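Local coordinates for protein phosphatidylinositol-specific phospholipase C1 (Streptomyces antibioticus, PDB 3H4X) that belongs to the calcium-dependent phosphoinositide phospholipase C family, with a fold consistent with a distorted beta/alpha barrel, at residues N38-F48 with H76-E87. Sequence-based numbering, arbitrary orientation.
Sequences NAYEKEKYRYF and HSNPLGNNSNCE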
# COMPACT_ATOMS: atom_id res chain seq x y z
N ASN A 38 8.95 -5.10 -0.18
CA ASN A 38 9.61 -5.65 1.01
C ASN A 38 10.59 -4.67 1.66
O ASN A 38 11.76 -5.00 1.89
CB ASN A 38 10.33 -6.96 0.67
CG ASN A 38 9.39 -8.14 0.62
OD1 ASN A 38 8.17 -7.99 0.57
ND2 ASN A 38 9.96 -9.34 0.63
N ALA A 39 10.09 -3.48 1.98
CA ALA A 39 10.92 -2.39 2.48
C ALA A 39 11.37 -2.58 3.93
O ALA A 39 12.20 -1.83 4.44
CB ALA A 39 10.17 -1.07 2.34
N TYR A 40 10.81 -3.60 4.58
CA TYR A 40 11.12 -3.91 5.98
C TYR A 40 12.32 -4.85 6.08
O TYR A 40 12.73 -5.22 7.18
CB TYR A 40 9.91 -4.58 6.63
CG TYR A 40 9.56 -5.87 5.92
CD1 TYR A 40 10.14 -7.07 6.30
CD2 TYR A 40 8.69 -5.87 4.84
CE1 TYR A 40 9.85 -8.24 5.63
CE2 TYR A 40 8.40 -7.04 4.16
CZ TYR A 40 8.98 -8.23 4.57
OH TYR A 40 8.72 -9.42 3.92
N GLU A 41 12.88 -5.24 4.94
CA GLU A 41 14.00 -6.18 4.95
C GLU A 41 15.33 -5.47 5.23
O GLU A 41 15.68 -4.50 4.57
CB GLU A 41 14.07 -6.97 3.65
CG GLU A 41 12.90 -7.93 3.48
CD GLU A 41 13.11 -8.92 2.36
OE1 GLU A 41 13.55 -8.51 1.27
OE2 GLU A 41 12.81 -10.11 2.58
N LYS A 42 16.05 -5.98 6.22
CA LYS A 42 17.30 -5.37 6.65
C LYS A 42 18.34 -5.29 5.53
O LYS A 42 19.17 -4.39 5.51
CB LYS A 42 17.86 -6.12 7.87
CG LYS A 42 17.01 -5.95 9.13
CD LYS A 42 17.40 -6.91 10.24
CE LYS A 42 16.80 -8.30 10.03
NZ LYS A 42 17.06 -9.20 11.19
N GLU A 43 18.26 -6.22 4.58
CA GLU A 43 19.17 -6.24 3.44
C GLU A 43 18.98 -5.03 2.52
O GLU A 43 19.92 -4.58 1.86
CB GLU A 43 19.00 -7.53 2.64
CG GLU A 43 19.93 -7.67 1.45
CD GLU A 43 19.63 -8.91 0.62
OE1 GLU A 43 18.51 -9.46 0.76
OE2 GLU A 43 20.50 -9.33 -0.16
N LYS A 44 17.76 -4.50 2.48
CA LYS A 44 17.47 -3.32 1.67
C LYS A 44 17.75 -2.05 2.46
O LYS A 44 18.39 -1.13 1.97
CB LYS A 44 16.01 -3.32 1.20
CG LYS A 44 15.63 -4.46 0.28
CD LYS A 44 14.35 -4.11 -0.48
CE LYS A 44 13.84 -5.28 -1.30
NZ LYS A 44 13.34 -6.36 -0.41
N TYR A 45 17.24 -2.01 3.69
CA TYR A 45 17.33 -0.85 4.56
C TYR A 45 17.67 -1.31 5.97
O TYR A 45 16.93 -2.09 6.56
CB TYR A 45 16.01 -0.07 4.55
CG TYR A 45 15.71 0.55 3.20
CD1 TYR A 45 16.48 1.60 2.72
CD2 TYR A 45 14.67 0.08 2.40
CE1 TYR A 45 16.24 2.16 1.49
CE2 TYR A 45 14.41 0.65 1.16
CZ TYR A 45 15.20 1.69 0.71
OH TYR A 45 14.95 2.25 -0.52
N ARG A 46 18.79 -0.83 6.49
CA ARG A 46 19.24 -1.26 7.81
C ARG A 46 18.17 -1.03 8.87
O ARG A 46 17.91 -1.90 9.70
CB ARG A 46 20.54 -0.54 8.19
CG ARG A 46 21.11 -1.01 9.51
CD ARG A 46 22.48 -0.42 9.77
NE ARG A 46 22.95 -0.71 11.12
CZ ARG A 46 23.38 -1.91 11.52
NH1 ARG A 46 23.39 -2.93 10.67
NH2 ARG A 46 23.79 -2.08 12.77
N TYR A 47 17.56 0.15 8.83
CA TYR A 47 16.44 0.48 9.71
C TYR A 47 15.26 0.92 8.86
O TYR A 47 15.44 1.44 7.76
CB TYR A 47 16.81 1.62 10.65
CG TYR A 47 17.87 1.27 11.66
CD1 TYR A 47 17.55 0.64 12.86
CD2 TYR A 47 19.21 1.56 11.42
CE1 TYR A 47 18.54 0.32 13.78
CE2 TYR A 47 20.19 1.24 12.32
CZ TYR A 47 19.85 0.62 13.50
OH TYR A 47 20.84 0.31 14.40
N PHE A 48 14.05 0.71 9.37
CA PHE A 48 12.88 1.18 8.65
C PHE A 48 12.95 2.69 8.40
O PHE A 48 12.44 3.18 7.40
CB PHE A 48 11.58 0.79 9.35
CG PHE A 48 10.38 0.89 8.46
CD1 PHE A 48 10.25 0.04 7.38
CD2 PHE A 48 9.42 1.87 8.66
CE1 PHE A 48 9.16 0.13 6.52
CE2 PHE A 48 8.33 1.96 7.81
CZ PHE A 48 8.20 1.10 6.74
N HIS A 76 9.09 -11.81 5.98
CA HIS A 76 8.92 -12.29 4.62
C HIS A 76 8.45 -13.74 4.62
O HIS A 76 7.49 -14.10 3.94
CB HIS A 76 10.23 -12.18 3.84
CG HIS A 76 10.13 -12.69 2.44
ND1 HIS A 76 9.81 -11.89 1.37
CD2 HIS A 76 10.29 -13.94 1.94
CE1 HIS A 76 9.78 -12.61 0.27
NE2 HIS A 76 10.07 -13.86 0.58
N SER A 77 9.14 -14.58 5.38
CA SER A 77 8.85 -16.00 5.44
C SER A 77 8.06 -16.32 6.70
O SER A 77 7.85 -15.45 7.56
CB SER A 77 10.15 -16.80 5.38
OG SER A 77 10.80 -16.58 4.14
N ASN A 78 7.61 -17.57 6.80
CA ASN A 78 6.85 -18.00 7.96
C ASN A 78 7.51 -17.48 9.23
O ASN A 78 8.67 -17.79 9.50
CB ASN A 78 6.76 -19.52 8.00
CG ASN A 78 5.80 -20.00 9.04
OD1 ASN A 78 4.76 -19.39 9.28
ND2 ASN A 78 6.14 -21.11 9.69
N PRO A 79 6.78 -16.68 10.03
CA PRO A 79 7.49 -15.98 11.09
C PRO A 79 7.94 -16.85 12.26
O PRO A 79 7.24 -17.76 12.70
CB PRO A 79 6.48 -14.93 11.57
CG PRO A 79 5.16 -15.43 11.13
CD PRO A 79 5.39 -16.22 9.87
N LEU A 80 9.14 -16.54 12.74
CA LEU A 80 9.62 -17.03 14.02
C LEU A 80 10.03 -15.76 14.74
O LEU A 80 11.08 -15.19 14.46
CB LEU A 80 10.81 -17.97 13.83
CG LEU A 80 11.15 -18.88 15.01
CD1 LEU A 80 12.21 -19.90 14.62
CD2 LEU A 80 11.58 -18.09 16.24
N GLY A 81 9.17 -15.30 15.63
CA GLY A 81 9.25 -13.93 16.11
C GLY A 81 8.91 -12.99 14.96
O GLY A 81 7.82 -13.07 14.38
N ASN A 82 9.85 -12.11 14.63
CA ASN A 82 9.74 -11.21 13.48
C ASN A 82 11.08 -11.18 12.78
O ASN A 82 12.10 -11.58 13.35
CB ASN A 82 9.38 -9.79 13.93
CG ASN A 82 8.05 -9.72 14.63
OD1 ASN A 82 7.01 -9.57 14.00
ND2 ASN A 82 8.08 -9.83 15.96
N ASN A 83 11.10 -10.71 11.54
CA ASN A 83 12.34 -10.52 10.82
C ASN A 83 12.17 -9.23 10.02
O ASN A 83 11.58 -9.22 8.94
CB ASN A 83 12.62 -11.73 9.92
CG ASN A 83 13.94 -11.61 9.18
OD1 ASN A 83 14.50 -10.53 9.04
ND2 ASN A 83 14.44 -12.74 8.69
N SER A 84 12.66 -8.14 10.59
CA SER A 84 12.34 -6.82 10.08
C SER A 84 13.38 -5.81 10.51
O SER A 84 14.19 -6.06 11.41
CB SER A 84 10.99 -6.37 10.64
OG SER A 84 11.13 -5.92 11.98
N ASN A 85 13.34 -4.65 9.86
CA ASN A 85 14.22 -3.54 10.21
C ASN A 85 13.53 -2.52 11.11
O ASN A 85 14.04 -1.42 11.33
CB ASN A 85 14.76 -2.87 8.95
CG ASN A 85 13.66 -2.37 8.03
OD1 ASN A 85 12.49 -2.27 8.43
ND2 ASN A 85 14.02 -2.05 6.80
N CYS A 86 12.38 -2.89 11.66
CA CYS A 86 11.61 -1.99 12.52
C CYS A 86 12.15 -2.02 13.95
O CYS A 86 12.51 -3.08 14.45
CB CYS A 86 10.13 -2.38 12.48
SG CYS A 86 9.48 -2.48 10.79
N GLU A 87 12.19 -0.85 14.60
CA GLU A 87 12.80 -0.74 15.94
C GLU A 87 11.82 -0.42 17.06
O GLU A 87 12.16 -0.58 18.23
CB GLU A 87 13.83 0.38 16.01
CG GLU A 87 14.79 0.58 14.89
CD GLU A 87 15.49 1.92 15.04
OE1 GLU A 87 15.27 2.82 14.20
OE2 GLU A 87 16.23 2.11 16.03
O HOH W 1 15.03 -8.66 7.12
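The side chain of N85 points into the 38-48 loop, joining the loop that follows strand 31-36 to the one that follows strand 73-74. Its ND2 spends both hydrogens on backbone carbonyls: one N-H meets A39 O at 3.0 Å, in the carbonyl plane and on a lone pair; the other reaches Y45 O at 2.9 Å, fairly straight at 161°. Asparagine suits this place because its two N-H groups can bind two separate carbonyls at once. With chi1 at 57°, CG lies between the backbone N and the carbonyl carbon, which sets ND2 between A39 O and Y45 O. The main chain adds two further bonds, N85 N to Y40 O at 2.8 Å and F48 N to N85 O at 2.9 Å, the latter with its donor well above the carbonyl plane. F48 lays CB and a ring edge against N85 OD1, its ring turned 59° from the amide, while C86 SG sits obliquely 4.7 Å from the ring centroid; helix 104-117 packs against both side chains. Y40 OH, bonded to D62, closely meets H76 CA at 3.0 Å, and buried E87, its carboxylate held by the backbone N-H groups of R96, T97 and K98, brings CD to 3.3 Å from Y47 CD1.

The solvent side is looser. Exposed H76 has E41 OE2 nearby. K42 slides past N85, its methylenes resting on S84 O; a water bridges K42 N and N83 OD1. Lysine's long chain carries NZ to D101, and K42, N83 and D101 line a pocket holding an acetyl group. Thus a buried, uncharged amide network fixes the loops' mutual position, whereas K42, N83 and the water form the hydrated side, beside that pocket.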